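Local coordinates for flavin-nucleotide-binding protein (PDB 6RK0), which binds FAD and heme b and probably acts as a low-potential terminal oxidase associated with the iron-only nitrogenase, at residues 45-50 / 77-82; 81-86 / 118-123; 124-129 / 155-160. All coordinates share one frame; numbering follows the deposited sequence.

Interaction 1 (45-50 / 77-82); sequences AHVGCM and GRLFKA. With FAD (flavin-adenine dinucleotide), chain F.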
loop_
_atom_site.group_PDB
_atom_site.type_symbol
_atom_site.label_atom_id
_atom_site.label_comp_id
_atom_site.label_asym_id
_atom_site.label_seq_id
_atom_site.Cartn_x
_atom_site.Cartn_y
_atom_site.Cartn_z
ATOM N N ALA A 45 4.691 1.650 -4.286
ATOM C CA ALA A 45 5.223 0.345 -3.884
ATOM C C ALA A 45 5.496 0.326 -2.392
ATOM O O ALA A 45 5.568 1.376 -1.738
ATOM C CB ALA A 45 6.516 0.053 -4.636
ATOM N N HIS A 46 5.750 -0.877 -1.892
ATOM C CA HIS A 46 6.199 -1.092 -0.527
ATOM C C HIS A 46 7.398 -2.024 -0.587
ATOM O O HIS A 46 7.291 -3.166 -1.044
ATOM C CB HIS A 46 5.066 -1.693 0.333
ATOM C CG HIS A 46 3.973 -0.715 0.600
ATOM N ND1 HIS A 46 2.980 -0.430 -0.308
ATOM C CD2 HIS A 46 3.776 0.141 1.640
ATOM C CE1 HIS A 46 2.240 0.559 0.181
ATOM N NE2 HIS A 46 2.687 0.921 1.362
ATOM N N VAL A 47 8.551 -1.535 -0.139
ATOM C CA VAL A 47 9.819 -2.264 -0.238
ATOM C C VAL A 47 10.162 -2.874 1.105
ATOM O O VAL A 47 10.217 -2.151 2.120
ATOM C CB VAL A 47 10.953 -1.344 -0.727
ATOM C CG1 VAL A 47 12.301 -2.075 -0.683
ATOM C CG2 VAL A 47 10.665 -0.848 -2.124
ATOM N N GLY A 48 10.431 -4.182 1.111
ATOM C CA GLY A 48 10.832 -4.896 2.328
ATOM C C GLY A 48 12.345 -5.035 2.345
ATOM O O GLY A 48 12.951 -5.447 1.364
ATOM N N CYS A 49 12.940 -4.704 3.491
ATOM C CA CYS A 49 14.399 -4.734 3.608
ATOM C C CYS A 49 14.728 -4.890 5.085
ATOM O O CYS A 49 14.212 -4.137 5.915
ATOM C CB CYS A 49 14.986 -3.449 3.016
ATOM S SG CYS A 49 16.804 -3.489 2.899
ATOM N N MET A 50 15.615 -5.841 5.403
ATOM C CA MET A 50 16.055 -6.030 6.783
ATOM C C MET A 50 17.037 -4.941 7.167
ATOM O O MET A 50 18.105 -4.833 6.548
ATOM C CB MET A 50 16.727 -7.405 6.902
ATOM C CG MET A 50 17.492 -7.632 8.195
ATOM S SD MET A 50 16.434 -7.650 9.625
ATOM C CE MET A 50 15.147 -8.569 8.936
ATOM N N GLY A 77 20.645 7.446 2.404
ATOM C CA GLY A 77 19.541 6.768 3.050
ATOM C C GLY A 77 19.887 5.336 3.408
ATOM O O GLY A 77 20.573 4.627 2.670
ATOM N N ARG A 78 19.369 4.893 4.545
ATOM C CA ARG A 78 19.697 3.543 5.018
ATOM C C ARG A 78 19.237 2.459 4.058
ATOM O O ARG A 78 19.886 1.407 3.977
ATOM C CB ARG A 78 19.141 3.312 6.433
ATOM C CG ARG A 78 17.639 3.321 6.541
ATOM C CD ARG A 78 17.240 2.858 7.924
ATOM N NE ARG A 78 15.812 2.764 8.047
ATOM C CZ ARG A 78 15.232 2.203 9.099
ATOM N NH1 ARG A 78 15.957 1.719 10.115
ATOM N NH2 ARG A 78 13.923 2.088 9.142
ATOM N N LEU A 79 18.109 2.656 3.358
ATOM C CA LEU A 79 17.630 1.606 2.457
ATOM C C LEU A 79 18.652 1.346 1.357
ATOM O O LEU A 79 18.928 0.200 0.974
ATOM C CB LEU A 79 16.296 2.035 1.851
ATOM C CG LEU A 79 15.675 1.074 0.854
ATOM C CD1 LEU A 79 15.359 -0.261 1.468
ATOM C CD2 LEU A 79 14.415 1.686 0.265
ATOM N N PHE A 80 19.203 2.429 0.810
ATOM C CA PHE A 80 20.112 2.338 -0.322
ATOM C C PHE A 80 21.421 1.691 0.070
ATOM O O PHE A 80 22.015 0.961 -0.723
ATOM C CB PHE A 80 20.249 3.726 -0.948
ATOM C CG PHE A 80 18.924 4.224 -1.447
ATOM C CD1 PHE A 80 18.391 3.709 -2.620
ATOM C CD2 PHE A 80 18.150 5.081 -0.656
ATOM C CE1 PHE A 80 17.116 4.061 -3.010
ATOM C CE2 PHE A 80 16.883 5.405 -1.031
ATOM C CZ PHE A 80 16.354 4.911 -2.205
ATOM N N LYS A 81 21.860 1.870 1.307
ATOM C CA LYS A 81 23.004 1.100 1.796
ATOM C C LYS A 81 22.650 -0.376 2.004
ATOM O O LYS A 81 23.395 -1.281 1.614
ATOM C CB LYS A 81 23.514 1.722 3.089
ATOM C CG LYS A 81 24.694 0.973 3.630
ATOM C CD LYS A 81 25.273 1.620 4.879
ATOM C CE LYS A 81 26.456 0.801 5.399
ATOM N NZ LYS A 81 27.076 1.408 6.608
ATOM N N ALA A 82 21.503 -0.646 2.582
ATOM C CA ALA A 82 21.160 -2.011 2.942
ATOM C C ALA A 82 20.860 -2.895 1.739
ATOM O O ALA A 82 21.122 -4.101 1.773
ATOM C CB ALA A 82 20.003 -2.006 3.924
HETATM P PA FAD F . 14.682 6.826 8.755
HETATM O O1A FAD F . 14.279 8.169 9.220
HETATM O O2A FAD F . 16.117 6.484 8.730
HETATM O O5B FAD F . 13.890 5.706 9.559
HETATM C C5B FAD F . 13.950 5.695 11.003
HETATM C C4B FAD F . 12.610 5.324 11.552
HETATM O O4B FAD F . 11.622 6.299 11.148
HETATM C C3B FAD F . 12.040 4.004 11.039
HETATM O O3B FAD F . 12.618 2.871 11.680
HETATM C C2B FAD F . 10.544 4.192 11.303
HETATM O O2B FAD F . 10.249 3.899 12.658
HETATM C C1B FAD F . 10.348 5.692 11.036
HETATM N N9A FAD F . 9.831 5.957 9.690
HETATM C C8A FAD F . 10.546 6.089 8.535
HETATM N N7A FAD F . 9.796 6.259 7.473
HETATM C C5A FAD F . 8.496 6.231 7.967
HETATM C C6A FAD F . 7.239 6.345 7.339
HETATM N N6A FAD F . 7.061 6.494 6.018
HETATM N N1A FAD F . 6.141 6.238 8.127
HETATM C C2A FAD F . 6.298 6.060 9.446
HETATM N N3A FAD F . 7.438 5.939 10.140
HETATM C C4A FAD F . 8.500 6.034 9.333
HETATM N N1 FAD F . 10.738 8.151 0.302
HETATM C C2 FAD F . 11.640 8.266 -0.719
HETATM O O2 FAD F . 12.848 8.368 -0.500
HETATM N N3 FAD F . 11.215 8.253 -2.016
HETATM C C4 FAD F . 9.898 8.124 -2.412
HETATM O O4 FAD F . 9.600 8.045 -3.608
HETATM C C4X FAD F . 8.941 8.071 -1.324
HETATM N N5 FAD F . 7.642 8.005 -1.629
HETATM C C5X FAD F . 6.744 7.836 -0.572
HETATM C C6 FAD F . 5.379 7.696 -0.857
HETATM C C7 FAD F . 4.447 7.509 0.165
HETATM C C7M FAD F . 2.985 7.386 -0.173
HETATM C C8 FAD F . 4.884 7.491 1.499
HETATM C C8M FAD F . 3.933 7.257 2.635
HETATM C C9 FAD F . 6.241 7.664 1.788
HETATM C C9A FAD F . 7.175 7.847 0.769
HETATM N N10 FAD F . 8.551 8.036 1.026
HETATM C C10 FAD F . 9.456 8.077 0.003
HETATM C "C1'" FAD F . 9.092 8.074 2.394
HETATM C "C2'" FAD F . 9.603 6.716 2.859
HETATM O "O2'" FAD F . 8.511 5.905 3.266
HETATM C "C3'" FAD F . 10.570 6.870 4.031
HETATM O "O3'" FAD F . 9.908 7.552 5.092
HETATM C "C4'" FAD F . 11.853 7.614 3.681
HETATM O "O4'" FAD F . 12.416 7.069 2.483
HETATM C "C5'" FAD F . 12.858 7.567 4.804
HETATM O "O5'" FAD F . 13.137 6.176 5.115
HETATM P P FAD F . 14.373 5.796 5.998
HETATM O O1P FAD F . 15.654 6.322 5.400
HETATM O O2P FAD F . 14.275 4.320 6.275
HETATM O O3P FAD F . 14.037 6.607 7.331
#
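The Arg78 guanidinium meets FAD both over a face and at an edge. Over one face lies FAD O5B, displaced toward the rim. At the edge, in the plane, FAD O2P accepts from Arg78 NE at 2.8 Å, with an N-H...O angle of 161°. A second bond, from Arg78 NH2 to FAD O3B at 3.0 Å, is weak and strongly bent. Phe56 adds a cation-pi contact. The setting is the beta-sheet framework of the pyridoxamine 5'-phosphate oxidase family, an FMN-binding split-barrel fold. Here the short helix 78-82 packs on strand 44-51, with an angle of 69° between the segment axes.

Arg78 CG stands between the backbone N and the carbonyl carbon (chi1 65°). From there the chain runs extended to NE and brings the guanidinium to the pyrophosphate and the adenosine ribose. Its positive charge probably offsets the negative charge of the phosphates. Other residues of the FAD site come from the second subunit, among them Ser113 and Lys172 of that chain.

Leu79, the next residue of the helix, makes the contact with the strand. Its CD1 is the branch that touches. Leu79 CD1 lies 3.6 Å from Cys49 CB and 3.8 Å from Cys49 SG. Val47 meets the same methyl more loosely, its CG1 being 4.2 Å from Leu79 CD1, and the two side chains run obliquely to each other. Val47 and Cys49 both point toward the helix, with Gly48 between them, as expected for alternate residues of a strand. The strand itself is bonded on two sides, Val47 to Thr58 and Gly48 to Cys89. Cys49 SG is anti to its own backbone N, and this sets the sulfur 3.7 Å from Ala82 CB.

Interaction 2 (81-86 / 118-123); sequences KALEHQ and GRAELI
Leu122 and Glu84 cross at about a right angle, with one leucine methyl set against the carboxylate end of the glutamate. Leu122 CD1 lies 3.6 Å from Glu84 CD. The other branch turns to Leu83, where Leu122 CD2 is 3.9 Å from Leu83 CD1. Leu83 CD1 also packs on Ala120 CB, so this one methyl meets two side chains of segment 118-123. With only an alanine at Leu122, Leu83 CD1 would lose one of these two neighbours, and the Glu84 carboxylate would probably be freer to turn.

Arg119 is oriented quite differently. Its guanidinium lies over the main chain of His85 and Gln86, with Gln86 N beneath its centre, 3.5 Å from the plane. Arg119 CG is anti to the backbone N (chi1 -171°), and bends at chi2 and chi3 then fold the chain over the backbone of residues 84-86. Arg119 NH1 gives a weak hydrogen bond to Glu84 O. The stronger polar partner is Asp87, which takes a salt bridge from Arg119 NE. Gln86 N, buried under the guanidinium, has no hydrogen-bond partner.

In the split-barrel fold this contact joins segment 81-86, which begins on helix 78-82, to the chain running from strand 108-118 into strand 121-122, and that short strand pairs with strand 159-165.

Two waters link the segments, one between backbones and one from Leu122 N to the Glu84 carboxylate. The first donates to Leu83 O and Gln86 O, each at 2.7 Å, and accepts from Ala120 N at 2.8 Å. The other accepts from Leu122 N and donates to Glu84 OE2 at 2.7 Å, which probably helps to hold the carboxylate beside the leucine. Gln86 OE1 accepts from Met50 N.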
loop_
_atom_site.group_PDB
_atom_site.type_symbol
_atom_site.label_atom_id
_atom_site.label_comp_id
_atom_site.label_asym_id
_atom_site.label_seq_id
_atom_site.Cartn_x
_atom_site.Cartn_y
_atom_site.Cartn_z
ATOM N N LYS A 81 21.860 1.870 1.307
ATOM C CA LYS A 81 23.004 1.100 1.796
ATOM C C LYS A 81 22.650 -0.376 2.004
ATOM O O LYS A 81 23.395 -1.281 1.614
ATOM C CB LYS A 81 23.514 1.722 3.089
ATOM C CG LYS A 81 24.694 0.973 3.630
ATOM C CD LYS A 81 25.273 1.620 4.879
ATOM C CE LYS A 81 26.456 0.801 5.399
ATOM N NZ LYS A 81 27.076 1.408 6.608
ATOM N N ALA A 82 21.503 -0.646 2.582
ATOM C CA ALA A 82 21.160 -2.011 2.942
ATOM C C ALA A 82 20.860 -2.895 1.739
ATOM O O ALA A 82 21.122 -4.101 1.773
ATOM C CB ALA A 82 20.003 -2.006 3.924
ATOM N N LEU A 83 20.342 -2.334 0.655
ATOM C CA LEU A 83 19.906 -3.185 -0.448
ATOM C C LEU A 83 21.079 -3.804 -1.198
ATOM O O LEU A 83 20.885 -4.791 -1.904
ATOM C CB LEU A 83 18.919 -2.450 -1.352
ATOM C CG LEU A 83 19.440 -1.241 -2.097
ATOM C CD1 LEU A 83 20.274 -1.612 -3.314
ATOM C CD2 LEU A 83 18.246 -0.336 -2.587
ATOM N N GLU A 84 22.290 -3.289 -1.027
ATOM C CA GLU A 84 23.377 -3.841 -1.823
ATOM C C GLU A 84 23.761 -5.258 -1.398
ATOM O O GLU A 84 24.392 -5.987 -2.171
ATOM C CB GLU A 84 24.571 -2.885 -1.814
ATOM C CG GLU A 84 24.278 -1.605 -2.591
ATOM C CD GLU A 84 25.531 -0.836 -2.936
ATOM O OE1 GLU A 84 26.131 -0.260 -2.004
ATOM O OE2 GLU A 84 25.913 -0.816 -4.129
ATOM N N HIS A 85 23.397 -5.662 -0.197
ATOM C CA HIS A 85 23.890 -6.906 0.374
ATOM C C HIS A 85 22.791 -7.887 0.783
ATOM O O HIS A 85 23.062 -8.828 1.534
ATOM C CB HIS A 85 24.813 -6.594 1.546
ATOM C CG HIS A 85 25.930 -5.663 1.180
ATOM N ND1 HIS A 85 26.911 -6.004 0.273
ATOM C CD2 HIS A 85 26.200 -4.392 1.564
ATOM C CE1 HIS A 85 27.747 -4.991 0.128
ATOM N NE2 HIS A 85 27.338 -4.001 0.902
ATOM N N GLN A 86 21.571 -7.720 0.280
ATOM C CA GLN A 86 20.498 -8.660 0.598
ATOM C C GLN A 86 19.472 -8.659 -0.521
ATOM O O GLN A 86 19.238 -7.636 -1.163
ATOM C CB GLN A 86 19.812 -8.308 1.923
ATOM C CG GLN A 86 19.053 -7.001 1.864
ATOM C CD GLN A 86 18.410 -6.687 3.195
ATOM O OE1 GLN A 86 17.293 -7.167 3.493
ATOM N NE2 GLN A 86 19.115 -5.960 4.050
ATOM N N GLY A 118 14.558 -10.107 -5.414
ATOM C CA GLY A 118 15.931 -10.262 -5.867
ATOM C C GLY A 118 16.842 -9.178 -5.356
ATOM O O GLY A 118 16.575 -8.494 -4.372
ATOM N N ARG A 119 17.974 -9.049 -6.040
ATOM C CA ARG A 119 19.038 -8.160 -5.604
ATOM C C ARG A 119 18.944 -6.872 -6.414
ATOM O O ARG A 119 19.186 -6.867 -7.629
ATOM C CB ARG A 119 20.397 -8.832 -5.787
ATOM C CG ARG A 119 21.561 -8.082 -5.174
ATOM C CD ARG A 119 21.497 -7.999 -3.670
ATOM N NE ARG A 119 21.383 -9.298 -3.020
ATOM C CZ ARG A 119 22.382 -9.916 -2.394
ATOM N NH1 ARG A 119 23.603 -9.374 -2.344
ATOM N NH2 ARG A 119 22.132 -11.090 -1.800
ATOM N N ALA A 120 18.601 -5.780 -5.738
ATOM C CA ALA A 120 18.561 -4.482 -6.366
ATOM C C ALA A 120 19.982 -3.955 -6.548
ATOM O O ALA A 120 20.938 -4.425 -5.925
ATOM C CB ALA A 120 17.733 -3.532 -5.502
ATOM N N GLU A 121 20.095 -2.951 -7.411
ATOM C CA GLU A 121 21.360 -2.349 -7.789
ATOM C C GLU A 121 21.258 -0.840 -7.721
ATOM O O GLU A 121 20.253 -0.272 -8.149
ATOM C CB GLU A 121 21.711 -2.718 -9.267
ATOM C CG GLU A 121 21.723 -4.235 -9.518
ATOM C CD GLU A 121 21.860 -4.626 -10.986
ATOM O OE1 GLU A 121 22.193 -3.767 -11.850
ATOM O OE2 GLU A 121 21.629 -5.831 -11.280
ATOM N N LEU A 122 22.294 -0.188 -7.206
ATOM C CA LEU A 122 22.315 1.275 -7.198
ATOM C C LEU A 122 22.906 1.805 -8.494
ATOM O O LEU A 122 23.819 1.218 -9.067
ATOM C CB LEU A 122 23.195 1.832 -6.095
ATOM C CG LEU A 122 22.725 1.559 -4.690
ATOM C CD1 LEU A 122 23.704 2.196 -3.710
ATOM C CD2 LEU A 122 21.270 2.003 -4.418
ATOM N N ILE A 123 22.408 2.952 -8.936
ATOM C CA ILE A 123 23.014 3.636 -10.075
ATOM C C ILE A 123 24.123 4.537 -9.541
ATOM O O ILE A 123 23.854 5.533 -8.876
ATOM C CB ILE A 123 21.967 4.449 -10.838
ATOM C CG1 ILE A 123 20.832 3.562 -11.313
ATOM C CG2 ILE A 123 22.633 5.191 -11.988
ATOM C CD1 ILE A 123 19.852 4.250 -12.138
HETATM O O HOH W 1 18.530 -5.676 -2.948
HETATM O O HOH W 2 24.526 -1.738 -6.297
#

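Interaction 3 (124-129 / 155-160); sequences SDEAVK and EIEATA. With HEM (protoporphyrin IX containing Fe), chain C.
Lys129 NZ reaches across to Thr159 O at 2.6 Å and meets it nearly along the C=O axis (174°). The same ammonium forms a salt bridge with Glu126 OE1 at 2.8 Å, on the syn side of the carboxylate and 33° out of its plane. Two weak contacts, one from Lys129 NZ to Ile156 O at 3.4 Å and one to a water, probably share what the two strong bonds leave. A bend at chi3 (-66°) turns NZ to these acceptors.

That water donates to Glu126 OE2 at 2.6 Å and to Glu157 O at 2.7 Å. Both oxygens of the Glu126 carboxylate are thus engaged. Glu157 OE2 comes within 3.5 Å of Glu126 OE2, a like-charge approach that the lysine probably eases. Ile156 CG2 packs against Glu126 OE1.

Asp125 is the N-cap of helix 126-140, and its OD1 accepts from Val128 N. Thr159 OG1 donates to Glu155 O at 2.8 Å. Facing the porphyrin, the same hydroxyl oxygen lies 3.3 Å from the heme vinyl atom CAC. The lysine thus ties helix 126-140 to the segment where helix 153-157 gives way to strand 159-165, a wall of the heme b pocket.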
loop_
_atom_site.group_PDB
_atom_site.type_symbol
_atom_site.label_atom_id
_atom_site.label_comp_id
_atom_site.label_asym_id
_atom_site.label_seq_id
_atom_site.Cartn_x
_atom_site.Cartn_y
_atom_site.Cartn_z
ATOM N N SER A 124 25.367 4.210 -9.846
ATOM C CA SER A 124 26.489 5.044 -9.406
ATOM C C SER A 124 26.886 6.102 -10.421
ATOM O O SER A 124 27.540 7.084 -10.058
ATOM C CB SER A 124 27.700 4.173 -9.055
ATOM O OG SER A 124 28.085 3.408 -10.175
ATOM N N ASP A 125 26.516 5.910 -11.675
ATOM C CA ASP A 125 26.845 6.847 -12.740
ATOM C C ASP A 125 25.872 8.036 -12.681
ATOM O O ASP A 125 24.654 7.873 -12.852
ATOM C CB ASP A 125 26.713 6.094 -14.050
ATOM C CG ASP A 125 27.052 6.937 -15.210
ATOM O OD1 ASP A 125 26.626 8.119 -15.254
ATOM O OD2 ASP A 125 27.726 6.413 -16.105
ATOM N N GLU A 126 26.396 9.233 -12.370
ATOM C CA GLU A 126 25.531 10.381 -12.119
ATOM C C GLU A 126 24.731 10.791 -13.346
ATOM O O GLU A 126 23.605 11.297 -13.217
ATOM C CB GLU A 126 26.340 11.571 -11.594
ATOM C CG GLU A 126 27.150 11.304 -10.339
ATOM C CD GLU A 126 26.336 11.211 -9.060
ATOM O OE1 GLU A 126 25.133 11.517 -9.037
ATOM O OE2 GLU A 126 26.921 10.789 -8.022
ATOM N N ALA A 127 25.316 10.644 -14.539
ATOM C CA ALA A 127 24.614 11.025 -15.760
ATOM C C ALA A 127 23.454 10.077 -16.026
ATOM O O ALA A 127 22.364 10.513 -16.419
ATOM C CB ALA A 127 25.588 11.062 -16.933
ATOM N N VAL A 128 23.662 8.774 -15.809
ATOM C CA VAL A 128 22.567 7.821 -15.948
ATOM C C VAL A 128 21.481 8.095 -14.919
ATOM O O VAL A 128 20.291 8.098 -15.235
ATOM C CB VAL A 128 23.090 6.388 -15.828
ATOM C CG1 VAL A 128 21.934 5.391 -15.888
ATOM C CG2 VAL A 128 24.076 6.110 -16.980
ATOM N N LYS A 129 21.881 8.390 -13.694
ATOM C CA LYS A 129 20.912 8.674 -12.643
ATOM C C LYS A 129 20.023 9.852 -13.035
ATOM O O LYS A 129 18.798 9.799 -12.888
ATOM C CB LYS A 129 21.693 8.955 -11.368
ATOM C CG LYS A 129 20.854 9.118 -10.152
ATOM C CD LYS A 129 21.668 9.802 -9.003
ATOM C CE LYS A 129 22.826 8.996 -8.443
ATOM N NZ LYS A 129 23.494 9.889 -7.420
ATOM N N GLU A 155 21.851 18.551 -6.469
ATOM C CA GLU A 155 20.595 17.850 -6.278
ATOM C C GLU A 155 20.697 16.421 -6.799
ATOM O O GLU A 155 20.275 15.465 -6.130
ATOM C CB GLU A 155 19.475 18.635 -6.940
ATOM C CG GLU A 155 19.130 19.905 -6.200
ATOM C CD GLU A 155 18.216 20.868 -6.937
ATOM O OE1 GLU A 155 18.187 20.859 -8.197
ATOM O OE2 GLU A 155 17.520 21.642 -6.226
ATOM N N ILE A 156 21.252 16.245 -8.004
ATOM C CA ILE A 156 21.459 14.900 -8.541
ATOM C C ILE A 156 22.349 14.095 -7.610
ATOM O O ILE A 156 22.083 12.927 -7.281
ATOM C CB ILE A 156 22.062 14.982 -9.966
ATOM C CG1 ILE A 156 21.117 15.679 -10.966
ATOM C CG2 ILE A 156 22.516 13.579 -10.434
ATOM C CD1 ILE A 156 19.790 15.009 -11.174
ATOM N N GLU A 157 23.460 14.703 -7.170
ATOM C CA GLU A 157 24.424 13.944 -6.389
ATOM C C GLU A 157 23.901 13.558 -5.003
ATOM O O GLU A 157 24.376 12.574 -4.415
ATOM C CB GLU A 157 25.744 14.679 -6.321
ATOM C CG GLU A 157 26.266 14.837 -7.757
ATOM C CD GLU A 157 27.746 14.992 -7.940
ATOM O OE1 GLU A 157 28.198 16.108 -8.269
ATOM O OE2 GLU A 157 28.447 13.975 -7.876
ATOM N N ALA A 158 22.917 14.287 -4.486
ATOM C CA ALA A 158 22.321 13.992 -3.193
ATOM C C ALA A 158 21.297 12.865 -3.279
ATOM O O ALA A 158 20.733 12.482 -2.240
ATOM C CB ALA A 158 21.645 15.254 -2.675
ATOM N N THR A 159 21.000 12.367 -4.469
ATOM C CA THR A 159 19.911 11.417 -4.698
ATOM C C THR A 159 20.480 10.037 -4.998
ATOM O O THR A 159 21.461 9.914 -5.723
ATOM C CB THR A 159 19.051 11.889 -5.874
ATOM O OG1 THR A 159 18.665 13.255 -5.671
ATOM C CG2 THR A 159 17.776 11.074 -6.051
ATOM N N ALA A 160 19.878 9.007 -4.430
ATOM C CA ALA A 160 20.134 7.630 -4.824
ATOM C C ALA A 160 19.008 7.168 -5.749
ATOM O O ALA A 160 17.844 7.562 -5.563
ATOM C CB ALA A 160 20.154 6.711 -3.607
HETATM C CHA HEM C . 12.871 12.108 -1.021
HETATM C CHB HEM C . 8.895 12.105 -3.694
HETATM C CHC HEM C . 11.503 13.484 -7.508
HETATM C CHD HEM C . 15.412 13.775 -4.765
HETATM C C1A HEM C . 11.570 12.012 -1.434
HETATM C C2A HEM C . 10.475 11.628 -0.551
HETATM C C3A HEM C . 9.349 11.615 -1.289
HETATM C C4A HEM C . 9.760 11.999 -2.631
HETATM C CMA HEM C . 7.932 11.316 -0.885
HETATM C CAA HEM C . 10.583 11.338 0.954
HETATM C CBA HEM C . 10.632 12.624 1.824
HETATM C CGA HEM C . 10.258 12.234 3.230
HETATM O O1A HEM C . 9.106 12.527 3.713
HETATM O O2A HEM C . 11.105 11.566 3.909
HETATM C C1B HEM C . 9.234 12.501 -4.961
HETATM C C2B HEM C . 8.330 12.551 -6.086
HETATM C C3B HEM C . 9.072 12.923 -7.138
HETATM C C4B HEM C . 10.439 13.122 -6.693
HETATM C CMB HEM C . 6.849 12.208 -5.980
HETATM C CAB HEM C . 8.690 13.160 -8.580
HETATM C CBB HEM C . 7.450 13.252 -9.048
HETATM C C1C HEM C . 12.789 13.678 -7.096
HETATM C C2C HEM C . 13.859 14.100 -7.948
HETATM C C3C HEM C . 14.945 14.234 -7.180
HETATM C C4C HEM C . 14.566 13.864 -5.841
HETATM C CMC HEM C . 13.719 14.288 -9.450
HETATM C CAC HEM C . 16.328 14.685 -7.567
HETATM C CBC HEM C . 16.499 15.649 -8.501
HETATM C C1D HEM C . 15.075 13.300 -3.502
HETATM C C2D HEM C . 15.988 13.168 -2.404
HETATM C C3D HEM C . 15.291 12.702 -1.366
HETATM C C4D HEM C . 13.919 12.534 -1.810
HETATM C CMD HEM C . 17.477 13.502 -2.438
HETATM C CAD HEM C . 15.777 12.459 0.057
HETATM C CBD HEM C . 15.526 13.707 0.925
HETATM C CGD HEM C . 16.200 13.568 2.278
HETATM O O1D HEM C . 15.616 12.962 3.198
HETATM O O2D HEM C . 17.346 14.049 2.436
HETATM N NA HEM C . 11.115 12.241 -2.702
HETATM N NB HEM C . 10.506 12.858 -5.331
HETATM N NC HEM C . 13.239 13.545 -5.819
HETATM N ND HEM C . 13.815 12.916 -3.132
HETATM FE FE HEM C . 12.203 12.868 -4.263
HETATM O O HOH W 3 25.770 10.603 -5.710
HETATM O O HOH W 4 11.759 14.858 -3.705
#

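All three contacts reach the same sheet. Interactions 1 and 2 share Lys81 and Ala82, and their centres are about 8 Å apart. They also touch where Phe80 O lies 3.6 Å from Leu122 CD1. Interaction 3 lies about 18 Å from interaction 1 and 16 Å from interaction 2, centre to centre. It touches interaction 1 where Phe80 CG meets Ala160 CB at 3.5 Å. Ile123 leads from interaction 2 into helix 126-140. Interaction 1 binds FAD directly, and interaction 3 lines the heme pocket through Ala158 and Thr159. The Thr159 side chain is about 8 Å from FAD and about 4 Å from that of His72, the axial ligand from the protein.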